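Side-chain contacts in nitrogenase molybdenum-iron protein alpha chain (Clostridium pasteurianum, PDB 4WES), which forms part of the molybdenum-iron component of nitrogenase, the complex that reduces dinitrogen to ammonium with electrons from reduced ferredoxin and the hydrolysis of ATP: residues 313-316 / 317-321; 224-227 / 228-231; 293-296 / 297-301; 322-325 / 326-329. All coordinates share one frame; numbering follows the deposited sequence. Where two conformers were deposited one is given.

All four contacts are local turns of helix, so none closes a long loop, and in the chain they run in series without nesting or crossing. Interaction 2 comes first, on helix 221-232 of a beta-alpha-beta unit. Interaction 3 follows on helix 289-303, and interactions 1 and 4 adjoin on the next helix, 306-334. In space the three helices meet: Leu-229 packs on Leu-296, Ile-316 on Leu-296 and Val-293, and Val-315 on Val-228. Salt bridges from Lys-231 to Glu-318 and Glu-319, and from Arg-297 to Glu-313, reinforce the packing. Interaction 4 lies farther along, with its nearest atoms about 8 Å from interaction 2.

Interaction 1: residues 313-316 / 317-321; sequences EEVI and AEEIA
Ile-316 and Ile-320 lie side by side on one face of the helix, pointing the same way, with CG2 of Ile-316 3.8 Å from CD1 of Ile-320. The extended chain of Ile-320 carries CD1 back over the preceding turn. Val-315 and Glu-319 form a second aligned pair, CG1 of the valine resting 3.9 Å from CG of the glutamate. These are i to i+4 neighbours of an alpha-helix, within 306-334, and the amides of Ala-317, Glu-318, Glu-319 and Ile-320 each bond the carbonyl four residues earlier. Ile-316 and Ile-320 turn to helix 289-303, Val-315 to helix 221-232; Ile-320 and Glu-319 also meet Phe-493 of helix 492-507. Glu-318 takes a less usual rotamer for a helix: chi1 of 77° puts CG between backbone N and carbonyl carbon, where it comes 3.4 Å from O of Val-315. From there the chain runs straight out across Val-315, and OE2 passes 4.1 Å from that residue's CG2. Glu-319 instead bends at CG (chi2 -72°), which swings its carboxylate round. Both glutamates form salt bridges with Lys-231, and OE2 of Glu-319 takes Arg-227 as well. Glu-313 forms a salt bridge with Arg-297 of helix 289-303, the helix Ile-316 packs on, while Glu-314 stays within its own helix, bridged to Arg-311.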
loop_
_atom_site.group_PDB
_atom_site.type_symbol
_atom_site.label_atom_id
_atom_site.label_comp_id
_atom_site.label_asym_id
_atom_site.label_seq_id
_atom_site.Cartn_x
_atom_site.Cartn_y
_atom_site.Cartn_z
ATOM N N GLU A 313 26.318 -42.142 -4.016
ATOM C CA GLU A 313 27.229 -41.635 -2.988
ATOM C C GLU A 313 27.858 -40.303 -3.392
ATOM O O GLU A 313 28.051 -39.426 -2.547
ATOM C CB GLU A 313 28.267 -42.687 -2.588
ATOM C CG GLU A 313 27.623 -43.902 -1.946
ATOM C CD GLU A 313 26.883 -43.572 -0.668
ATOM O OE1 GLU A 313 25.822 -44.159 -0.429
ATOM O OE2 GLU A 313 27.353 -42.724 0.116
ATOM N N GLU A 314 28.183 -40.127 -4.673
ATOM C CA GLU A 314 28.714 -38.835 -5.122
ATOM C C GLU A 314 27.698 -37.723 -4.885
ATOM O O GLU A 314 28.062 -36.636 -4.416
ATOM C CB GLU A 314 29.073 -38.857 -6.607
ATOM C CG GLU A 314 30.272 -39.721 -6.902
ATOM C CD GLU A 314 30.533 -39.917 -8.380
ATOM O OE1 GLU A 314 29.697 -39.514 -9.235
ATOM O OE2 GLU A 314 31.610 -40.482 -8.663
ATOM N N VAL A 315 26.442 -37.961 -5.265
ATOM C CA VAL A 315 25.423 -36.936 -5.125
ATOM C C VAL A 315 25.120 -36.626 -3.659
ATOM O O VAL A 315 25.018 -35.462 -3.285
ATOM C CB VAL A 315 24.157 -37.321 -5.915
ATOM C CG1 VAL A 315 23.000 -36.391 -5.606
ATOM C CG2 VAL A 315 24.461 -37.319 -7.422
ATOM N N ILE A 316 25.017 -37.661 -2.836
ATOM C CA ILE A 316 24.824 -37.456 -1.384
ATOM C C ILE A 316 25.946 -36.560 -0.848
ATOM O O ILE A 316 25.683 -35.569 -0.150
ATOM C CB ILE A 316 24.761 -38.794 -0.619
ATOM C CG1 ILE A 316 23.438 -39.512 -0.904
ATOM C CG2 ILE A 316 24.929 -38.566 0.877
ATOM C CD1 ILE A 316 23.421 -40.931 -0.433
ATOM N N ALA A 317 27.194 -36.883 -1.177
ATOM C CA ALA A 317 28.299 -36.132 -0.612
ATOM C C ALA A 317 28.294 -34.670 -1.064
ATOM O O ALA A 317 28.522 -33.768 -0.242
ATOM C CB ALA A 317 29.613 -36.785 -0.976
ATOM N N GLU A 318 28.005 -34.433 -2.349
ATOM C CA GLU A 318 28.040 -33.069 -2.842
ATOM C C GLU A 318 26.868 -32.252 -2.287
ATOM O O GLU A 318 27.008 -31.068 -1.955
ATOM C CB GLU A 318 28.100 -32.983 -4.356
ATOM C CG GLU A 318 26.855 -33.222 -5.097
ATOM C CD GLU A 318 27.108 -33.324 -6.573
ATOM O OE1 GLU A 318 28.274 -33.240 -7.001
ATOM O OE2 GLU A 318 26.150 -33.535 -7.294
ATOM N N GLU A 319 25.685 -32.869 -2.198
ATOM C CA GLU A 319 24.511 -32.179 -1.672
ATOM C C GLU A 319 24.708 -31.804 -0.191
ATOM O O GLU A 319 24.386 -30.692 0.238
ATOM C CB GLU A 319 23.279 -33.048 -1.863
ATOM C CG GLU A 319 22.825 -33.217 -3.311
ATOM C CD GLU A 319 22.202 -31.974 -3.924
ATOM O OE1 GLU A 319 21.562 -31.167 -3.196
ATOM O OE2 GLU A 319 22.224 -31.864 -5.167
ATOM N N ILE A 320 25.261 -32.729 0.588
ATOM C CA ILE A 320 25.477 -32.465 2.005
ATOM C C ILE A 320 26.570 -31.411 2.164
ATOM O O ILE A 320 26.437 -30.490 2.985
ATOM C CB ILE A 320 25.789 -33.746 2.769
ATOM C CG1 ILE A 320 24.532 -34.617 2.843
ATOM C CG2 ILE A 320 26.337 -33.423 4.172
ATOM C CD1 ILE A 320 24.715 -35.933 3.541
ATOM N N ALA A 321 27.634 -31.515 1.382
ATOM C CA ALA A 321 28.700 -30.515 1.508
ATOM C C ALA A 321 28.173 -29.113 1.276
ATOM O O ALA A 321 28.617 -28.171 1.930
ATOM C CB ALA A 321 29.871 -30.837 0.586
#

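Interaction 2: residues 224-227 / 228-231; sequences EMDR and VLEK
The guanidinium of Arg-227 lies against CG2 of Val-228, which sits over one face, offset toward the rim and 3.5 Å from NH2. In its own plane the same group is held by Glu-224, three residues back: NE donates to OE2 over 2.9 Å and NH2 to OE1 over 2.8 Å, a side-on salt bridge with both bonds nearly straight (176° and 172°). Each carboxylate oxygen is met on its syn side, though somewhat out of the carboxylate plane. With CG anti to the backbone N (chi1 -178°) and a bend at chi3, the arginine chain folds back to reach its partner. Glu-224 OE1 accepts a second bond, from the backbone N of Arg-494. NH1 pairs with Glu-319. Lys-231 runs alongside, CD of Lys-231 being 4.0 Å from NH1 of Arg-227, and its NZ goes to Glu-318 and Glu-319. Main-chain amides of Leu-229, Glu-230 and Lys-231 bond the carbonyls of Met-225, Asp-226 and Arg-227; the bond from Val-228 N to Glu-224 O is weak. Helix 221-232 belongs to the beta-alpha-beta unit with strands 209-215 and 235-239, and the Met-225 side chain is about 9 Å from the bound iron-sulfur-molybdenum cluster. Arg-227 NH1 and Lys-231 NZ stand 4.2 Å apart, but both face Glu-319, whose negative charge would be expected to offset their proximity; the salt bridges tie this helix to helix 306-334, and Arg-494 N-H adds helix 492-507.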
loop_
_atom_site.group_PDB
_atom_site.type_symbol
_atom_site.label_atom_id
_atom_site.label_comp_id
_atom_site.label_asym_id
_atom_site.label_seq_id
_atom_site.Cartn_x
_atom_site.Cartn_y
_atom_site.Cartn_z
ATOM N N GLU A 224 11.893 -30.931 -5.928
ATOM C CA GLU A 224 13.181 -31.040 -5.248
ATOM C C GLU A 224 13.648 -32.497 -5.161
ATOM O O GLU A 224 14.842 -32.757 -5.367
ATOM C CB GLU A 224 13.094 -30.350 -3.873
ATOM C CG GLU A 224 14.323 -30.556 -3.003
ATOM C CD GLU A 224 15.662 -30.077 -3.538
ATOM O OE1 GLU A 224 16.675 -30.462 -2.921
ATOM O OE2 GLU A 224 15.679 -29.314 -4.543
ATOM N N MET A 225 12.762 -33.430 -4.836
ATOM C CA MET A 225 13.060 -34.866 -4.880
ATOM C C MET A 225 13.577 -35.237 -6.257
ATOM O O MET A 225 14.577 -35.955 -6.428
ATOM C CB MET A 225 11.784 -35.694 -4.613
ATOM C CG MET A 225 11.221 -35.559 -3.203
ATOM S SD MET A 225 9.700 -36.518 -2.968
ATOM C CE MET A 225 9.024 -35.672 -1.553
ATOM N N ASP A 226 12.796 -34.817 -7.263
ATOM C CA ASP A 226 13.107 -35.209 -8.641
ATOM C C ASP A 226 14.456 -34.693 -9.050
ATOM O O ASP A 226 15.200 -35.358 -9.788
ATOM C CB ASP A 226 12.037 -34.705 -9.625
ATOM C CG ASP A 226 10.700 -35.374 -9.425
ATOM O OD1 ASP A 226 10.591 -36.306 -8.596
ATOM O OD2 ASP A 226 9.762 -34.952 -10.134
ATOM N N ARG A 227 14.826 -33.484 -8.639
ATOM C CA ARG A 227 16.127 -32.911 -8.996
ATOM C C ARG A 227 17.249 -33.865 -8.605
ATOM O O ARG A 227 18.173 -34.132 -9.404
ATOM C CB ARG A 227 16.291 -31.572 -8.259
ATOM C CG ARG A 227 17.584 -30.846 -8.575
ATOM C CD ARG A 227 17.740 -29.577 -7.778
ATOM N NE ARG A 227 17.906 -29.816 -6.358
ATOM C CZ ARG A 227 19.029 -30.227 -5.770
ATOM N NH1 ARG A 227 20.134 -30.401 -6.491
ATOM N NH2 ARG A 227 19.056 -30.500 -4.477
ATOM N N VAL A 228 17.181 -34.367 -7.378
ATOM C CA VAL A 228 18.224 -35.259 -6.869
ATOM C C VAL A 228 18.161 -36.633 -7.515
ATOM O O VAL A 228 19.188 -37.201 -7.889
ATOM C CB VAL A 228 18.188 -35.348 -5.319
ATOM C CG1 VAL A 228 19.149 -36.352 -4.781
ATOM C CG2 VAL A 228 18.550 -33.988 -4.785
ATOM N N LEU A 229 16.961 -37.179 -7.679
ATOM C CA LEU A 229 16.819 -38.501 -8.293
ATOM C C LEU A 229 17.339 -38.480 -9.722
ATOM O O LEU A 229 18.030 -39.427 -10.158
ATOM C CB LEU A 229 15.349 -38.938 -8.257
ATOM C CG LEU A 229 14.802 -39.236 -6.867
ATOM C CD1 LEU A 229 13.293 -39.442 -6.902
ATOM C CD2 LEU A 229 15.511 -40.413 -6.247
ATOM N N GLU A 230 17.007 -37.434 -10.467
ATOM C CA GLU A 230 17.461 -37.345 -11.847
ATOM C C GLU A 230 18.984 -37.134 -11.925
ATOM O O GLU A 230 19.627 -37.670 -12.860
ATOM C CB GLU A 230 16.680 -36.234 -12.572
ATOM C CG GLU A 230 15.231 -36.673 -12.775
ATOM C CD GLU A 230 14.257 -35.605 -13.260
ATOM O OE1 GLU A 230 13.125 -36.014 -13.640
ATOM O OE2 GLU A 230 14.570 -34.388 -13.314
ATOM N N LYS A 231 19.579 -36.412 -10.977
ATOM C CA LYS A 231 21.038 -36.278 -10.940
ATOM C C LYS A 231 21.735 -37.637 -10.767
ATOM O O LYS A 231 22.789 -37.879 -11.367
ATOM C CB LYS A 231 21.487 -35.379 -9.770
ATOM C CG LYS A 231 21.523 -33.901 -10.002
ATOM C CD LYS A 231 21.887 -33.173 -8.706
ATOM C CE LYS A 231 23.351 -33.310 -8.397
ATOM N NZ LYS A 231 23.758 -32.265 -7.419
#

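Interaction 3: residues 293-296 / 297-301; sequences VETL and RDMAK
This is an i to i+4 contact along one alpha-helix, 289-303, with a mostly buried side and a flank at the surface. Here Val-293 and Arg-297 lie side by side: in one of the two valine conformers, CG1 sits over one face of the guanidinium, toward its rim, a closeness to be read with caution. The arginine is extended from CG to NE, with CG beside its own backbone N (chi1 -72°), which lays the chain back along the helix over the Val-293 turn. Its NE is spoken for by a salt bridge to Glu-313. One residue on, Glu-294 and Asp-298 also point the same way, CG of the glutamate 3.9 Å from OD2 of the aspartate. Their carboxylates keep apart, with OE2 of Glu-294 4.8 Å from OD2 of Asp-298. Inside, CG2 of Thr-295 touches SD of Met-299 at 4.1 Å, while the threonine hydroxyl bonds Gly-291 O and Asn-285 N. The amides of Arg-297, Asp-298, Met-299 and Ala-300 bond the carbonyls of Val-293, Glu-294, Thr-295 and Leu-296. Leu-296 and Met-299 pack on helix 221-232, and Val-293, Leu-296 and Ala-300 face helix 306-334, leaving 289-303 in contact with both.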
loop_
_atom_site.group_PDB
_atom_site.type_symbol
_atom_site.label_atom_id
_atom_site.label_comp_id
_atom_site.label_asym_id
_atom_site.label_seq_id
_atom_site.Cartn_x
_atom_site.Cartn_y
_atom_site.Cartn_z
ATOM N N VAL A 293 18.990 -39.707 2.797
ATOM C CA VAL A 293 20.184 -40.536 2.606
ATOM C C VAL A 293 19.829 -42.023 2.663
ATOM O O VAL A 293 20.246 -42.835 1.838
ATOM C CB VAL A 293 21.260 -40.186 3.643
ATOM C CG1 VAL A 293 22.393 -41.205 3.639
ATOM C CG2 VAL A 293 21.819 -38.821 3.359
ATOM N N GLU A 294 19.048 -42.380 3.684
ATOM C CA GLU A 294 18.616 -43.783 3.855
ATOM C C GLU A 294 17.777 -44.221 2.647
ATOM O O GLU A 294 17.964 -45.330 2.132
ATOM C CB GLU A 294 17.818 -43.961 5.150
ATOM C CG GLU A 294 17.241 -45.340 5.345
ATOM C CD GLU A 294 16.587 -45.513 6.708
ATOM O OE1 GLU A 294 15.833 -44.619 7.143
ATOM O OE2 GLU A 294 16.846 -46.555 7.341
ATOM N N THR A 295 16.864 -43.355 2.206
ATOM C CA THR A 295 16.017 -43.664 1.056
ATOM C C THR A 295 16.885 -43.940 -0.180
ATOM O O THR A 295 16.690 -44.939 -0.884
ATOM C CB THR A 295 15.082 -42.484 0.767
ATOM O OG1 THR A 295 14.176 -42.290 1.859
ATOM C CG2 THR A 295 14.293 -42.731 -0.513
ATOM N N LEU A 296 17.804 -43.043 -0.481
ATOM C CA LEU A 296 18.627 -43.178 -1.674
ATOM C C LEU A 296 19.470 -44.440 -1.589
ATOM O O LEU A 296 19.689 -45.137 -2.582
ATOM C CB LEU A 296 19.507 -41.946 -1.864
ATOM C CG LEU A 296 18.763 -40.644 -2.164
ATOM C CD1 LEU A 296 19.764 -39.490 -2.191
ATOM C CD2 LEU A 296 18.024 -40.734 -3.486
ATOM N N ARG A 297 20.002 -44.746 -0.411
ATOM C CA ARG A 297 20.791 -45.954 -0.239
ATOM C C ARG A 297 19.935 -47.224 -0.363
ATOM O O ARG A 297 20.374 -48.215 -0.947
ATOM C CB ARG A 297 21.576 -45.903 1.070
ATOM C CG ARG A 297 22.723 -44.896 0.998
ATOM C CD ARG A 297 23.397 -44.669 2.321
ATOM N NE ARG A 297 24.548 -43.830 2.105
ATOM C CZ ARG A 297 25.212 -43.206 3.070
ATOM N NH1 ARG A 297 24.785 -43.274 4.324
ATOM N NH2 ARG A 297 26.276 -42.496 2.766
ATOM N N ASP A 298 18.697 -47.171 0.105
ATOM C CA ASP A 298 17.796 -48.321 -0.067
ATOM C C ASP A 298 17.481 -48.551 -1.546
ATOM O O ASP A 298 17.420 -49.692 -2.021
ATOM C CB ASP A 298 16.488 -48.082 0.684
ATOM C CG ASP A 298 16.596 -48.249 2.198
ATOM O OD1 ASP A 298 17.551 -48.879 2.681
ATOM O OD2 ASP A 298 15.645 -47.833 2.877
ATOM N N MET A 299 17.240 -47.452 -2.256
ATOM C CA MET A 299 16.933 -47.535 -3.683
ATOM C C MET A 299 18.122 -48.150 -4.417
ATOM O O MET A 299 17.962 -49.046 -5.262
ATOM C CB MET A 299 16.663 -46.155 -4.262
ATOM C CG MET A 299 15.383 -45.537 -3.782
ATOM S SD MET A 299 15.200 -43.855 -4.394
ATOM C CE MET A 299 14.936 -44.206 -6.129
ATOM N N ALA A 300 19.343 -47.721 -4.096
ATOM C CA ALA A 300 20.529 -48.236 -4.764
ATOM C C ALA A 300 20.699 -49.729 -4.472
ATOM O O ALA A 300 21.081 -50.500 -5.346
ATOM C CB ALA A 300 21.764 -47.470 -4.330
ATOM N N LYS A 301 20.384 -50.159 -3.258
ATOM C CA LYS A 301 20.440 -51.574 -2.934
ATOM C C LYS A 301 19.465 -52.391 -3.788
ATOM O O LYS A 301 19.790 -53.487 -4.240
ATOM C CB LYS A 301 20.171 -51.812 -1.455
ATOM C CG LYS A 301 21.328 -51.399 -0.553
ATOM C CD LYS A 301 20.979 -51.391 0.921
ATOM C CE LYS A 301 22.123 -50.791 1.715
ATOM N NZ LYS A 301 21.804 -50.702 3.150
#

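Interaction 4: residues 322-325 / 326-329; sequences AIQD and DLDY
Helix 306-334 is locally distorted here: Ile-323 has phi -119°, and O of Ala-322 stands 6.0 Å from N of Asp-326, the gap bridged by a water that donates to that carbonyl and accepts from the amide. The same water donates to OD2 of Asp-326. Beyond it the amides of Leu-327, Asp-328 and Tyr-329 resume bonding to the carbonyls four residues earlier. Gln-324 and Asp-328 cross at about a right angle, and NE2 gives OD2 of Asp-328 a 3.0 Å hydrogen bond. That OD2 lies close to the plane of the glutamine amide, but NE2 approaches it from above the carboxylate plane, and the two planes are about 40° apart. A bend at chi2 (68°) turns the glutamine amide along the helix to make this bond, and NE2 of Gln-324 also passes 3.7 Å from CB of Leu-327. A second water donates to OD1 of both Asp-325 and Asp-328, which should ease the closeness of their two charges. On the inner side CG1 of Ile-323 meets CD1 of Leu-327 at 4.0 Å. That side rests on helix 492-507, where Ile-323 and Asp-326 touch Val-497, Leu-327 touches Val-496, Tyr-329 reaches Val-504, and OD1 of Asp-326 is hydrogen-bonded to His-501.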
loop_
_atom_site.group_PDB
_atom_site.type_symbol
_atom_site.label_atom_id
_atom_site.label_comp_id
_atom_site.label_asym_id
_atom_site.label_seq_id
_atom_site.Cartn_x
_atom_site.Cartn_y
_atom_site.Cartn_z
ATOM N N ALA A 322 27.242 -28.960 0.351
ATOM C CA ALA A 322 26.713 -27.661 0.008
ATOM C C ALA A 322 25.874 -27.032 1.126
ATOM O O ALA A 322 25.716 -25.819 1.157
ATOM C CB ALA A 322 25.890 -27.730 -1.259
ATOM N N ILE A 323 25.350 -27.841 2.035
ATOM C CA ILE A 323 24.449 -27.348 3.063
ATOM C C ILE A 323 24.964 -27.552 4.486
ATOM O O ILE A 323 24.277 -27.158 5.451
ATOM C CB ILE A 323 23.040 -27.953 2.907
ATOM C CG1 ILE A 323 23.028 -29.455 3.163
ATOM C CG2 ILE A 323 22.461 -27.602 1.559
ATOM C CD1 ILE A 323 21.640 -30.070 3.190
ATOM N N GLN A 324 26.125 -28.177 4.650
ATOM C CA GLN A 324 26.557 -28.549 5.993
ATOM C C GLN A 324 26.680 -27.364 6.945
ATOM O O GLN A 324 26.347 -27.482 8.123
ATOM C CB GLN A 324 27.847 -29.386 5.966
ATOM C CG GLN A 324 28.198 -29.960 7.339
ATOM C CD GLN A 324 27.208 -31.011 7.799
ATOM O OE1 GLN A 324 26.951 -32.005 7.099
ATOM N NE2 GLN A 324 26.650 -30.820 8.958
ATOM N N ASP A 325 27.112 -26.208 6.445
ATOM C CA ASP A 325 27.174 -25.024 7.299
ATOM C C ASP A 325 25.799 -24.639 7.831
ATOM O O ASP A 325 25.651 -24.225 8.990
ATOM C CB ASP A 325 27.801 -23.850 6.592
ATOM C CG ASP A 325 29.275 -23.995 6.340
ATOM O OD1 ASP A 325 29.929 -24.871 6.919
ATOM O OD2 ASP A 325 29.779 -23.148 5.552
ATOM N N ASP A 326 24.770 -24.723 6.996
ATOM C CA ASP A 326 23.404 -24.464 7.439
ATOM C C ASP A 326 22.985 -25.491 8.478
ATOM O O ASP A 326 22.394 -25.149 9.502
ATOM C CB ASP A 326 22.432 -24.513 6.252
ATOM C CG ASP A 326 22.679 -23.433 5.221
ATOM O OD1 ASP A 326 22.265 -22.296 5.423
ATOM O OD2 ASP A 326 23.249 -23.772 4.129
ATOM N N LEU A 327 23.258 -26.774 8.202
ATOM C CA LEU A 327 22.876 -27.825 9.131
ATOM C C LEU A 327 23.497 -27.585 10.486
ATOM O O LEU A 327 22.850 -27.797 11.537
ATOM C CB LEU A 327 23.289 -29.201 8.618
ATOM C CG LEU A 327 22.753 -29.587 7.233
ATOM C CD1 LEU A 327 23.214 -30.989 6.875
ATOM C CD2 LEU A 327 21.259 -29.489 7.189
ATOM N N ASP A 328 24.758 -27.198 10.517
ATOM C CA ASP A 328 25.463 -26.924 11.798
ATOM C C ASP A 328 24.789 -25.789 12.549
ATOM O O ASP A 328 24.640 -25.833 13.779
ATOM C CB ASP A 328 26.921 -26.561 11.538
ATOM C CG ASP A 328 27.772 -27.705 11.028
ATOM O OD1 ASP A 328 28.869 -27.400 10.497
ATOM O OD2 ASP A 328 27.349 -28.888 11.076
ATOM N N TYR A 329 24.382 -24.753 11.827
ATOM C CA TYR A 329 23.698 -23.602 12.402
ATOM C C TYR A 329 22.359 -24.005 12.999
ATOM O O TYR A 329 22.036 -23.578 14.107
ATOM C CB TYR A 329 23.515 -22.544 11.322
ATOM C CG TYR A 329 22.747 -21.300 11.711
ATOM C CD1 TYR A 329 23.341 -20.339 12.503
ATOM C CD2 TYR A 329 21.490 -21.051 11.220
ATOM C CE1 TYR A 329 22.691 -19.188 12.839
ATOM C CE2 TYR A 329 20.815 -19.886 11.567
ATOM C CZ TYR A 329 21.433 -18.956 12.371
ATOM O OH TYR A 329 20.788 -17.787 12.733
HETATM O O HOH W 1 25.667 -24.142 3.874
HETATM O O HOH W 2 30.193 -27.256 7.830
#